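Local coordinates for phosphoribosylformylglycinamidine synthase 2 (Thermus thermophilus, PDB 3VIU), which belongs to the AIR synthase-related (PurM-like) family, carrying its N- and C-terminal domain pair twice in one chain, and binds adenosine-5'-diphosphate and magnesium, at residues 422-427 / 432-437; 35-40 / 261-266; 458-463 / 588-593; 133-138 / 720-725; 563-568 / 672-677. All coordinates share one frame; numbering follows the deposited sequence.

In the fold
The five contacts are spread through a chain that repeats an N- and C-terminal AIR synthase-related domain pair, and none touches another. Contact 4 closes the longest loop, from helix 132-152 to the last helix; contacts 1, 3 and 5 nest inside that loop, while contact 2 alternates with it. Contact 2 joins helix 28-37 to the first C-terminal domain. Contact 1 is the hairpin opening the sheet of the second N-terminal domain, and contact 3 ties that domain to the second C-terminal domain, within which contact 5 lies. Contacts 2 and 5 are farthest apart, about 53 Å between centres. Contact 4 thus folds the chain's end back onto the first N-terminal domain, while contact 3 joins the two domains of the second pair.

Contact 1 of 5, residues 422-427 / 432-437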
# COMPACT_ATOMS: atom_id res chain seq x y z
N THR A 422 -11.13 14.12 -10.53
CA THR A 422 -11.54 12.75 -10.29
C THR A 422 -12.65 12.66 -9.26
O THR A 422 -12.83 13.56 -8.45
CB THR A 422 -10.35 11.90 -9.79
OG1 THR A 422 -9.86 12.44 -8.56
CG2 THR A 422 -9.23 11.93 -10.81
N ALA A 423 -13.41 11.57 -9.30
CA ALA A 423 -14.49 11.35 -8.35
C ALA A 423 -14.60 9.87 -8.03
O ALA A 423 -14.47 9.02 -8.91
CB ALA A 423 -15.81 11.86 -8.92
N LEU A 424 -14.84 9.57 -6.76
CA LEU A 424 -14.98 8.20 -6.32
C LEU A 424 -16.42 7.76 -6.60
O LEU A 424 -17.37 8.45 -6.24
CB LEU A 424 -14.69 8.09 -4.82
CG LEU A 424 -15.02 6.77 -4.14
CD1 LEU A 424 -14.14 5.66 -4.69
CD2 LEU A 424 -14.83 6.89 -2.63
N LEU A 425 -16.57 6.62 -7.27
CA LEU A 425 -17.90 6.11 -7.57
C LEU A 425 -18.45 5.49 -6.28
O LEU A 425 -17.89 4.54 -5.74
CB LEU A 425 -17.81 5.08 -8.70
CG LEU A 425 -17.06 5.61 -9.94
CD1 LEU A 425 -17.05 4.53 -11.02
CD2 LEU A 425 -17.72 6.88 -10.46
N PRO A 426 -19.56 6.05 -5.75
CA PRO A 426 -20.19 5.58 -4.51
C PRO A 426 -20.72 4.14 -4.44
O PRO A 426 -20.89 3.59 -3.35
CB PRO A 426 -21.29 6.62 -4.27
CG PRO A 426 -21.63 7.10 -5.65
CD PRO A 426 -20.28 7.21 -6.31
N GLY A 427 -20.97 3.52 -5.60
CA GLY A 427 -21.44 2.15 -5.60
C GLY A 427 -20.32 1.20 -5.21
O GLY A 427 -19.36 1.01 -5.96
N ALA A 432 -11.53 0.37 -5.25
CA ALA A 432 -11.96 1.75 -5.35
C ALA A 432 -11.82 2.14 -6.82
O ALA A 432 -10.84 1.78 -7.47
CB ALA A 432 -11.08 2.64 -4.49
N VAL A 433 -12.81 2.85 -7.34
CA VAL A 433 -12.79 3.27 -8.74
C VAL A 433 -12.90 4.79 -8.85
O VAL A 433 -13.96 5.35 -8.60
CB VAL A 433 -13.96 2.64 -9.53
CG1 VAL A 433 -14.01 3.20 -10.95
CG2 VAL A 433 -13.80 1.13 -9.57
N LEU A 434 -11.80 5.43 -9.24
CA LEU A 434 -11.78 6.88 -9.40
C LEU A 434 -12.01 7.26 -10.86
O LEU A 434 -11.22 6.92 -11.73
CB LEU A 434 -10.43 7.46 -8.95
CG LEU A 434 -10.00 7.42 -7.48
CD1 LEU A 434 -11.08 8.05 -6.62
CD2 LEU A 434 -9.74 5.99 -7.04
N TRP A 435 -13.11 7.97 -11.11
CA TRP A 435 -13.45 8.40 -12.46
C TRP A 435 -12.73 9.69 -12.84
O TRP A 435 -12.70 10.65 -12.08
CB TRP A 435 -14.97 8.60 -12.57
CG TRP A 435 -15.44 9.34 -13.80
CD1 TRP A 435 -15.01 9.16 -15.09
CD2 TRP A 435 -16.49 10.31 -13.86
NE1 TRP A 435 -15.74 9.95 -15.95
CE2 TRP A 435 -16.65 10.66 -15.22
CE3 TRP A 435 -17.32 10.91 -12.90
CZ2 TRP A 435 -17.61 11.59 -15.65
CZ3 TRP A 435 -18.27 11.83 -13.33
CH2 TRP A 435 -18.40 12.16 -14.69
N ILE A 436 -12.11 9.69 -14.02
CA ILE A 436 -11.42 10.87 -14.50
C ILE A 436 -12.44 11.66 -15.31
O ILE A 436 -12.75 11.30 -16.45
CB ILE A 436 -10.24 10.50 -15.38
CG1 ILE A 436 -9.22 9.70 -14.58
CG2 ILE A 436 -9.60 11.77 -15.93
CD1 ILE A 436 -8.10 9.15 -15.41
N LYS A 437 -12.95 12.73 -14.71
CA LYS A 437 -13.94 13.59 -15.35
C LYS A 437 -13.50 14.08 -16.71
O LYS A 437 -12.32 14.39 -16.91
CB LYS A 437 -14.27 14.79 -14.45
CG LYS A 437 -14.89 14.43 -13.11
CD LYS A 437 -15.19 15.70 -12.33
CE LYS A 437 -15.62 15.39 -10.91
NZ LYS A 437 -16.85 14.56 -10.89
O HOH W 1 -15.36 3.06 -5.72
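The carbonyl oxygen of Ala423 takes the shortest polar bond here, from Trp435 N at 2.8 Å, with a nearly straight N-H...O angle of 165°. The CA-H of Leu434 adds a weaker contact to the same oxygen. The bond is returned from Ala423 N to Trp435 O at 3.0 Å, making Ala423 and Trp435 an antiparallel hydrogen-bonded pair, with the non-hydrogen-bonded pairs Thr422-Ile436 and Leu424-Leu434 on either side. Trp435 O also receives the CA-H of Thr422. One step further toward the turn Leu425 N still reaches Val433 O at 3.2 Å, but the return bond is replaced by a water that donates to Leu425 O at 2.9 Å and accepts from Val433 N at 3.0 Å.

Side chains then fill both faces of the hairpin. Leu425 swings its CG to the side opposite its own carbonyl carbon (chi1 -52°), which brings CD1 tightly against Val433 CG1 at 3.3 Å while CD2 lies across Trp435 CB. On the other face Leu434 CD1 rests 4.0 Å from Leu424 CB, and residues of that face reach Val157 and Leu180 in the first N-terminal domain. Lys437, extended until a bend at its last torsion, lays its end beside the methyl of Ala423. Trp435 NE1 is bonded to Thr439 O.

Backbone bonds thus set the pairing of this sheet-edge hairpin, the water spans the widening near the turn, and apolar side chains join the sheets of the two N-terminal domains.

Contact 2 of 5, residues 35-40 / 261-266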
# COMPACT_ATOMS: atom_id res chain seq x y z
N LYS A 35 25.57 7.37 9.59
CA LYS A 35 24.73 6.63 10.51
C LYS A 35 23.30 6.58 9.98
O LYS A 35 22.65 5.53 10.02
CB LYS A 35 24.74 7.27 11.90
CG LYS A 35 23.88 6.52 12.92
CD LYS A 35 23.73 7.27 14.25
CE LYS A 35 22.95 8.57 14.08
NZ LYS A 35 22.66 9.25 15.38
N VAL A 36 22.82 7.70 9.46
CA VAL A 36 21.46 7.78 8.94
C VAL A 36 21.29 7.28 7.50
O VAL A 36 20.32 6.58 7.20
CB VAL A 36 20.92 9.24 9.03
CG1 VAL A 36 19.48 9.30 8.52
CG2 VAL A 36 20.98 9.72 10.48
N MSE A 37 22.22 7.62 6.62
CA MSE A 37 22.12 7.17 5.23
C MSE A 37 22.39 5.68 5.05
O MSE A 37 21.94 5.08 4.07
CB MSE A 37 23.08 7.98 4.34
CG MSE A 37 22.65 9.42 4.13
SE MSE A 37 20.92 9.59 3.23
CE MSE A 37 21.50 9.30 1.40
N TRP A 38 23.10 5.09 6.00
CA TRP A 38 23.43 3.67 5.94
C TRP A 38 22.53 2.79 6.81
O TRP A 38 22.74 1.58 6.91
CB TRP A 38 24.90 3.47 6.32
CG TRP A 38 25.82 3.69 5.16
CD1 TRP A 38 25.60 4.48 4.07
CD2 TRP A 38 27.11 3.09 4.97
NE1 TRP A 38 26.66 4.40 3.20
CE2 TRP A 38 27.61 3.56 3.73
CE3 TRP A 38 27.90 2.21 5.72
CZ2 TRP A 38 28.85 3.17 3.22
CZ3 TRP A 38 29.14 1.82 5.22
CH2 TRP A 38 29.60 2.31 3.98
N SER A 39 21.54 3.40 7.45
CA SER A 39 20.60 2.66 8.29
C SER A 39 19.70 1.85 7.36
O SER A 39 19.52 2.23 6.19
CB SER A 39 19.75 3.63 9.13
OG SER A 39 18.84 4.35 8.32
N GLU A 40 19.13 0.75 7.84
CA GLU A 40 18.28 -0.07 6.98
C GLU A 40 17.16 0.74 6.34
O GLU A 40 16.79 0.49 5.19
CB GLU A 40 17.68 -1.24 7.76
CG GLU A 40 17.00 -2.27 6.86
CD GLU A 40 17.99 -3.17 6.13
OE1 GLU A 40 17.62 -3.75 5.08
OE2 GLU A 40 19.13 -3.32 6.62
N GLY A 261 12.27 13.74 3.37
CA GLY A 261 11.68 12.85 4.34
C GLY A 261 12.75 12.39 5.30
O GLY A 261 13.43 13.20 5.92
N ALA A 262 12.91 11.08 5.40
CA ALA A 262 13.91 10.51 6.28
C ALA A 262 15.28 11.03 5.84
O ALA A 262 15.62 10.96 4.66
CB ALA A 262 13.87 8.99 6.18
N ALA A 263 16.04 11.56 6.79
CA ALA A 263 17.38 12.09 6.53
C ALA A 263 17.34 13.48 5.88
O ALA A 263 18.36 13.98 5.41
CB ALA A 263 18.16 11.11 5.64
N GLY A 264 16.15 14.08 5.87
CA GLY A 264 15.94 15.40 5.32
C GLY A 264 16.78 15.87 4.13
O GLY A 264 16.82 15.23 3.08
N LEU A 265 17.45 17.00 4.31
CA LEU A 265 18.29 17.60 3.29
C LEU A 265 19.39 16.67 2.79
O LEU A 265 19.67 16.61 1.60
CB LEU A 265 18.93 18.89 3.82
CG LEU A 265 18.05 20.13 3.95
CD1 LEU A 265 18.73 21.16 4.83
CD2 LEU A 265 17.78 20.69 2.57
N THR A 266 20.00 15.94 3.71
CA THR A 266 21.06 15.02 3.34
C THR A 266 20.60 14.01 2.28
O THR A 266 21.22 13.90 1.23
CB THR A 266 21.59 14.27 4.57
OG1 THR A 266 22.12 15.21 5.51
CG2 THR A 266 22.67 13.28 4.17
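Ala263, in a type II beta turn from Gly261 to Gly264, faces Val36 in the last turn of helix 28-37, their CA atoms 6.4 Å apart. The turn is closed by Gly264 N bonding to Gly261 O and leads into helix 264-275, so the contact sets a helix end of the linker domain against a turn-and-helix start in the first C-terminal domain. Ala263 has the positive phi of the third turn position (78°), and its side chain lies about 8 Å from the bound adenosine-5'-diphosphate.

Its methyl is the common target. Val36 CG1 comes down on Ala263 CB at 3.6 Å, and the selenium of Met37, a selenomethionine, approaches the same carbon at 4.0 Å. The chain of Met37 bends at chi2 and chi3, which folds SE back over the alanine; its CG meanwhile passes Thr266 CG2 at 3.9 Å, the two side chains running in opposite directions. Thr266 turns its methyl to this side, while its hydroxyl is hydrogen-bonded to Leu300 O. Leu301 of helix 296-301 packs on both Val36 and Thr266.

Two residues past Met37, Ser39 sits at the N-cap position of helix 40-43; its OG donates to Val36 O at 2.9 Å, tilted 27° from the carbonyl plane.

Contact 3 of 5, residues 458-463 / 588-593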
# COMPACT_ATOMS: atom_id res chain seq x y z
N PRO A 458 4.59 -17.71 4.65
CA PRO A 458 4.95 -16.42 4.05
C PRO A 458 4.96 -16.35 2.52
O PRO A 458 4.42 -15.41 1.93
CB PRO A 458 6.31 -16.11 4.69
CG PRO A 458 6.83 -17.48 5.13
CD PRO A 458 5.59 -18.15 5.64
N ARG A 459 5.55 -17.34 1.87
CA ARG A 459 5.59 -17.34 0.40
C ARG A 459 4.18 -17.39 -0.20
O ARG A 459 3.85 -16.60 -1.08
CB ARG A 459 6.41 -18.54 -0.08
CG ARG A 459 6.72 -18.56 -1.55
CD ARG A 459 7.22 -19.95 -1.91
NE ARG A 459 8.15 -19.94 -3.03
CZ ARG A 459 9.47 -19.97 -2.89
NH1 ARG A 459 10.02 -20.02 -1.69
NH2 ARG A 459 10.24 -19.94 -3.97
N LEU A 460 3.35 -18.32 0.28
CA LEU A 460 1.99 -18.44 -0.23
C LEU A 460 1.18 -17.19 0.16
O LEU A 460 0.31 -16.75 -0.59
CB LEU A 460 1.33 -19.72 0.31
CG LEU A 460 -0.08 -20.08 -0.19
CD1 LEU A 460 -0.11 -20.14 -1.70
CD2 LEU A 460 -0.52 -21.41 0.41
N GLY A 461 1.48 -16.62 1.32
CA GLY A 461 0.79 -15.42 1.76
C GLY A 461 1.04 -14.25 0.80
O GLY A 461 0.12 -13.52 0.43
N ALA A 462 2.30 -14.09 0.39
CA ALA A 462 2.68 -13.02 -0.53
C ALA A 462 1.98 -13.22 -1.87
O ALA A 462 1.47 -12.27 -2.46
CB ALA A 462 4.19 -13.01 -0.72
N MSE A 463 1.96 -14.47 -2.35
CA MSE A 463 1.32 -14.80 -3.62
C MSE A 463 -0.17 -14.47 -3.56
O MSE A 463 -0.72 -13.91 -4.50
CB MSE A 463 1.48 -16.28 -3.94
CG MSE A 463 2.82 -16.66 -4.55
SE MSE A 463 2.98 -18.60 -4.67
CE MSE A 463 1.39 -18.97 -5.70
N PHE A 588 -3.93 -22.44 12.35
CA PHE A 588 -2.99 -23.49 12.01
C PHE A 588 -3.44 -24.14 10.71
O PHE A 588 -4.45 -23.74 10.14
CB PHE A 588 -2.93 -24.51 13.15
CG PHE A 588 -4.27 -25.13 13.48
CD1 PHE A 588 -4.65 -26.34 12.92
CD2 PHE A 588 -5.14 -24.49 14.36
CE1 PHE A 588 -5.89 -26.92 13.23
CE2 PHE A 588 -6.38 -25.06 14.69
CZ PHE A 588 -6.75 -26.27 14.12
N GLY A 589 -2.71 -25.14 10.25
CA GLY A 589 -3.08 -25.80 9.01
C GLY A 589 -2.49 -25.10 7.81
O GLY A 589 -1.98 -23.99 7.92
N HIS A 590 -2.55 -25.74 6.65
CA HIS A 590 -2.01 -25.15 5.43
C HIS A 590 -2.98 -24.12 4.86
O HIS A 590 -4.18 -24.33 4.87
CB HIS A 590 -1.77 -26.24 4.38
CG HIS A 590 -0.90 -25.79 3.24
ND1 HIS A 590 0.48 -25.84 3.28
CD2 HIS A 590 -1.22 -25.26 2.03
CE1 HIS A 590 0.97 -25.35 2.16
NE2 HIS A 590 -0.04 -24.99 1.38
N PRO A 591 -2.46 -22.97 4.41
CA PRO A 591 -3.33 -21.93 3.83
C PRO A 591 -3.88 -22.48 2.52
O PRO A 591 -3.34 -23.44 1.98
CB PRO A 591 -2.36 -20.77 3.60
CG PRO A 591 -1.38 -20.94 4.69
CD PRO A 591 -1.12 -22.43 4.68
N PRO A 592 -4.95 -21.89 1.98
CA PRO A 592 -5.51 -22.42 0.72
C PRO A 592 -4.50 -22.48 -0.42
O PRO A 592 -3.72 -21.55 -0.64
CB PRO A 592 -6.65 -21.45 0.42
CG PRO A 592 -7.07 -20.98 1.77
CD PRO A 592 -5.75 -20.75 2.47
N ARG A 593 -4.51 -23.59 -1.16
CA ARG A 593 -3.60 -23.71 -2.30
C ARG A 593 -3.99 -22.62 -3.30
O ARG A 593 -5.14 -22.20 -3.36
CB ARG A 593 -3.74 -25.07 -2.98
CG ARG A 593 -3.24 -26.27 -2.21
CD ARG A 593 -3.12 -27.46 -3.16
NE ARG A 593 -3.86 -28.65 -2.72
CZ ARG A 593 -5.18 -28.71 -2.54
NH1 ARG A 593 -5.94 -27.64 -2.76
NH2 ARG A 593 -5.74 -29.85 -2.15
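Apolar packing comes first: Leu460, on the opening turns of helix 458-475, pushes its CD2 methyl against Pro591 CB at 3.7 Å, the two side chains meeting at a slant. The leucine reaches this far because CG stands opposite the backbone N (chi1 -176°), carrying the branch away from the helix toward the 588-593 loop, which has no regular secondary structure. CD2 does most of the touching.

Methyl-to-polar contacts make up the rest. The same CD2 lies 3.4 Å from Pro592 O, while CG and CD1 stand farther off from that oxygen, so the forked end of the leucine sits close to the carbonyl. This oxygen is not left to carbon alone: His464, one helical turn after Leu460, bonds to it through NE2. On another side CD2 comes to 3.7 Å from His590 NE2, in an oblique approach to the ring.

The His590 ring is flanked from the loop and from the residue before the helix: Pro591 CD lies 3.7 Å above one face, displaced toward the rim, and the His457 ring meets it with planes at about 90°. These neighbours probably help to hold the imidazole beside the leucine.

Around the contact, Tyr453 of helix 451-456 touches Pro591 and Pro592, and Leu594, just after the loop, packs on Leu460 and Met463. Helix 458-475 is backed by helix 495-515, to which Arg459 is tied by a salt bridge with Glu503. The loop joining helices 578-584 and 596-611 of the second C-terminal domain thereby lies on the start of helix 458-475 in the N-terminal domain before it.

Contact 4 of 5, residues 133-138 / 720-725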
# COMPACT_ATOMS: atom_id res chain seq x y z
N ARG A 133 -5.12 -1.32 24.17
CA ARG A 133 -4.15 -0.65 23.31
C ARG A 133 -4.56 -0.73 21.85
O ARG A 133 -4.44 0.25 21.12
CB ARG A 133 -2.74 -1.22 23.50
CG ARG A 133 -1.68 -0.43 22.73
CD ARG A 133 -0.26 -0.86 23.09
NE ARG A 133 0.78 -0.26 22.25
CZ ARG A 133 0.96 1.05 22.08
NH1 ARG A 133 0.15 1.92 22.68
NH2 ARG A 133 1.95 1.49 21.32
N SER A 134 -5.05 -1.89 21.42
CA SER A 134 -5.47 -2.03 20.03
C SER A 134 -6.50 -0.96 19.69
O SER A 134 -6.42 -0.33 18.63
CB SER A 134 -6.05 -3.42 19.77
OG SER A 134 -5.07 -4.41 19.98
N ARG A 135 -7.47 -0.75 20.58
CA ARG A 135 -8.49 0.25 20.34
C ARG A 135 -7.85 1.63 20.30
O ARG A 135 -8.17 2.46 19.44
CB ARG A 135 -9.56 0.23 21.44
CG ARG A 135 -10.52 -0.94 21.37
CD ARG A 135 -11.78 -0.66 22.21
NE ARG A 135 -11.49 -0.44 23.63
CZ ARG A 135 -11.30 -1.41 24.53
NH1 ARG A 135 -11.37 -2.69 24.16
NH2 ARG A 135 -11.04 -1.11 25.79
N TYR A 136 -6.94 1.88 21.23
CA TYR A 136 -6.26 3.16 21.29
C TYR A 136 -5.55 3.48 19.96
O TYR A 136 -5.77 4.53 19.36
CB TYR A 136 -5.24 3.17 22.44
CG TYR A 136 -4.46 4.46 22.55
CD1 TYR A 136 -5.01 5.58 23.16
CD2 TYR A 136 -3.17 4.56 22.04
CE1 TYR A 136 -4.31 6.78 23.25
CE2 TYR A 136 -2.45 5.75 22.12
CZ TYR A 136 -3.03 6.85 22.73
OH TYR A 136 -2.33 8.04 22.80
N LEU A 137 -4.69 2.58 19.51
CA LEU A 137 -3.95 2.78 18.27
C LEU A 137 -4.86 3.00 17.07
O LEU A 137 -4.59 3.85 16.23
CB LEU A 137 -3.00 1.60 18.02
CG LEU A 137 -1.86 1.51 19.04
CD1 LEU A 137 -1.13 0.17 18.96
CD2 LEU A 137 -0.91 2.66 18.78
N LEU A 138 -5.94 2.23 17.00
CA LEU A 138 -6.89 2.34 15.91
C LEU A 138 -7.51 3.73 15.93
O LEU A 138 -7.63 4.39 14.89
CB LEU A 138 -8.00 1.29 16.06
CG LEU A 138 -8.76 0.76 14.84
CD1 LEU A 138 -10.15 0.28 15.29
CD2 LEU A 138 -8.90 1.82 13.78
N ARG A 720 -17.91 -0.33 14.58
CA ARG A 720 -18.46 0.97 14.92
C ARG A 720 -18.33 1.25 16.40
O ARG A 720 -17.98 2.36 16.79
CB ARG A 720 -19.93 1.08 14.50
CG ARG A 720 -20.56 2.41 14.85
CD ARG A 720 -21.93 2.60 14.21
NE ARG A 720 -21.86 2.76 12.76
CZ ARG A 720 -21.23 3.76 12.14
NH1 ARG A 720 -20.60 4.70 12.84
NH2 ARG A 720 -21.24 3.82 10.82
N GLU A 721 -18.60 0.26 17.24
CA GLU A 721 -18.47 0.48 18.68
C GLU A 721 -17.00 0.52 19.07
O GLU A 721 -16.60 1.39 19.84
CB GLU A 721 -19.21 -0.61 19.47
CG GLU A 721 -19.46 -1.89 18.72
CD GLU A 721 -20.55 -2.74 19.37
OE1 GLU A 721 -20.90 -3.80 18.80
OE2 GLU A 721 -21.06 -2.35 20.45
N VAL A 722 -16.20 -0.39 18.52
CA VAL A 722 -14.77 -0.41 18.81
C VAL A 722 -14.15 0.96 18.55
O VAL A 722 -13.38 1.46 19.37
CB VAL A 722 -14.04 -1.46 17.95
CG1 VAL A 722 -12.53 -1.32 18.11
CG2 VAL A 722 -14.47 -2.85 18.36
N LEU A 723 -14.50 1.56 17.42
CA LEU A 723 -13.98 2.86 17.04
C LEU A 723 -14.69 4.00 17.75
O LEU A 723 -14.05 4.93 18.24
CB LEU A 723 -14.11 3.07 15.53
CG LEU A 723 -12.94 3.70 14.75
CD1 LEU A 723 -13.51 4.49 13.58
CD2 LEU A 723 -12.13 4.61 15.66
N ASP A 724 -16.01 3.94 17.81
CA ASP A 724 -16.78 4.99 18.47
C ASP A 724 -17.49 4.49 19.72
O ASP A 724 -18.69 4.69 19.90
CB ASP A 724 -17.82 5.58 17.49
CG ASP A 724 -17.20 6.01 16.17
OD1 ASP A 724 -16.22 6.78 16.19
OD2 ASP A 724 -17.70 5.59 15.11
N GLY A 725 -16.74 3.83 20.60
CA GLY A 725 -17.31 3.32 21.84
C GLY A 725 -16.28 3.12 22.93
O GLY A 725 -15.22 3.78 22.89
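Two helices meet here, helix 132-152 of the first N-terminal domain and the end of helix 708-723, the last helix of the chain. Val722 is the central side chain. Its CG1, set opposite its own backbone N (chi1 171°), reaches Arg135 CG at 3.8 Å and Leu138 CD1 at 4.0 Å, so one methyl is met by two side chains three residues apart on the facing helix. Both cross the valine at about a right angle. Leu138 CD1 also comes to 4.4 Å from Leu723 CG, extending the apolar patch by one residue.

Arg135 contributes its aliphatic part: CD lies 3.9 Å from Val722 O, and the chain then bends at chi3, with NH1 making a weak bond to Glu130 O. Polar ties lie around the patch. Lys139 NZ bonds to Leu723 O near the helix end; Arg720 forms a salt bridge with Glu412, and Asp724 one with Arg413.

Behind Leu138 stands Phe126 of strand 116-126, in the mixed sheet of the first N-terminal domain. The chain's last helix thus covers a helix that itself packs on that sheet: helix-on-helix packing on the outside of an alpha/beta domain of the PurM-like family.

Contact 5 of 5, residues 563-568 / 672-677; sequences VLLLIG and EATLLL
This is strand-on-helix packing inside the second C-terminal domain: helix 670-679 lies over strand 563-567, an inner strand of a mixed sheet. Leu565 points to the helix, and Ile567, two residues on, brings the end of its side chain there, whereas Leu566 between them points away. On the helix Thr674 and Leu677, three residues apart, answer them.

Ile567 makes the tighter pair. Its CD1 enters between the two branches of Leu677, 3.3 Å from CD1 and 3.3 Å from CD2 of that leucine, with Leu677 CG behind at 3.9 Å; the side chains cross at about a right angle. A chi2 of -71° turns the isoleucine's terminal methyl into this fork. The second pair is looser, Leu565 CD2 against Thr674 CG2 at 4.0 Å, again with the side chains crossed. Thr674 turns its methyl to the strand, while OG1 is hydrogen-bonded to Gln671 O and Leu670 O of its own helix.

Tyr684 touches both Thr674 and Leu677, Phe663 packs on Leu565 and Ile567, and Val602 of helix 596-611 also reaches Ile567. In the sheet, strand 563-567 runs antiparallel between strands 661-665 and 684-690, and helix 670-679 is the link from one of those flanking strands to the other. The helix therefore passes over the strand inserted between them, the arrangement of a split beta-alpha-beta motif.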
# COMPACT_ATOMS: atom_id res chain seq x y z
N VAL A 563 -29.71 -13.86 -12.66
CA VAL A 563 -29.17 -15.19 -12.40
C VAL A 563 -27.82 -14.99 -11.70
O VAL A 563 -27.01 -14.16 -12.13
CB VAL A 563 -28.95 -16.00 -13.71
CG1 VAL A 563 -28.44 -17.39 -13.38
CG2 VAL A 563 -30.26 -16.09 -14.49
N LEU A 564 -27.60 -15.74 -10.63
CA LEU A 564 -26.38 -15.65 -9.84
C LEU A 564 -25.47 -16.86 -10.07
O LEU A 564 -25.84 -17.98 -9.76
CB LEU A 564 -26.74 -15.53 -8.35
CG LEU A 564 -25.62 -15.63 -7.30
CD1 LEU A 564 -24.55 -14.60 -7.60
CD2 LEU A 564 -26.21 -15.42 -5.90
N LEU A 565 -24.29 -16.61 -10.62
CA LEU A 565 -23.34 -17.69 -10.90
C LEU A 565 -22.05 -17.60 -10.07
O LEU A 565 -21.76 -16.59 -9.43
CB LEU A 565 -22.94 -17.68 -12.38
CG LEU A 565 -23.96 -17.84 -13.49
CD1 LEU A 565 -24.74 -16.53 -13.69
CD2 LEU A 565 -23.22 -18.20 -14.78
N LEU A 566 -21.27 -18.68 -10.10
CA LEU A 566 -20.02 -18.74 -9.39
C LEU A 566 -18.94 -19.36 -10.27
O LEU A 566 -19.11 -20.47 -10.78
CB LEU A 566 -20.21 -19.55 -8.11
CG LEU A 566 -19.07 -19.76 -7.10
CD1 LEU A 566 -18.33 -21.04 -7.41
CD2 LEU A 566 -18.14 -18.56 -7.10
N ILE A 567 -17.85 -18.61 -10.47
CA ILE A 567 -16.71 -19.08 -11.26
C ILE A 567 -15.85 -19.81 -10.22
O ILE A 567 -15.49 -19.21 -9.21
CB ILE A 567 -15.83 -17.93 -11.82
CG1 ILE A 567 -16.69 -16.79 -12.36
CG2 ILE A 567 -14.91 -18.47 -12.91
CD1 ILE A 567 -17.41 -17.11 -13.62
N GLY A 568 -15.54 -21.07 -10.47
CA GLY A 568 -14.74 -21.84 -9.52
C GLY A 568 -15.63 -22.83 -8.78
O GLY A 568 -16.77 -23.05 -9.17
N GLU A 672 -24.84 -17.04 -23.08
CA GLU A 672 -23.62 -16.43 -23.60
C GLU A 672 -22.53 -16.40 -22.54
O GLU A 672 -21.34 -16.54 -22.85
CB GLU A 672 -23.87 -15.00 -24.06
CG GLU A 672 -24.91 -14.81 -25.13
CD GLU A 672 -25.26 -13.35 -25.29
OE1 GLU A 672 -24.36 -12.57 -25.67
OE2 GLU A 672 -26.42 -12.99 -25.01
N ALA A 673 -22.93 -16.19 -21.30
CA ALA A 673 -21.99 -16.13 -20.20
C ALA A 673 -21.44 -17.51 -19.94
O ALA A 673 -20.23 -17.70 -19.82
CB ALA A 673 -22.67 -15.58 -18.94
N THR A 674 -22.34 -18.49 -19.86
CA THR A 674 -21.92 -19.86 -19.60
C THR A 674 -21.10 -20.41 -20.77
O THR A 674 -20.22 -21.26 -20.59
CB THR A 674 -23.13 -20.78 -19.34
OG1 THR A 674 -24.01 -20.74 -20.47
CG2 THR A 674 -23.87 -20.32 -18.09
N LEU A 675 -21.37 -19.91 -21.96
CA LEU A 675 -20.64 -20.36 -23.13
C LEU A 675 -19.20 -19.84 -23.00
O LEU A 675 -18.24 -20.56 -23.28
CB LEU A 675 -21.31 -19.81 -24.39
CG LEU A 675 -21.05 -20.48 -25.74
CD1 LEU A 675 -19.64 -20.19 -26.22
CD2 LEU A 675 -21.29 -21.99 -25.61
N LEU A 676 -19.06 -18.60 -22.54
CA LEU A 676 -17.75 -17.98 -22.36
C LEU A 676 -16.90 -18.73 -21.33
O LEU A 676 -15.75 -19.08 -21.59
CB LEU A 676 -17.92 -16.51 -21.95
CG LEU A 676 -16.69 -15.64 -21.66
CD1 LEU A 676 -17.07 -14.17 -21.78
CD2 LEU A 676 -16.16 -15.93 -20.25
N LEU A 677 -17.47 -18.99 -20.15
CA LEU A 677 -16.73 -19.70 -19.12
C LEU A 677 -16.29 -21.08 -19.60
O LEU A 677 -15.17 -21.51 -19.32
CB LEU A 677 -17.59 -19.84 -17.86
CG LEU A 677 -17.99 -18.52 -17.21
CD1 LEU A 677 -18.91 -18.80 -16.05
CD2 LEU A 677 -16.75 -17.76 -16.77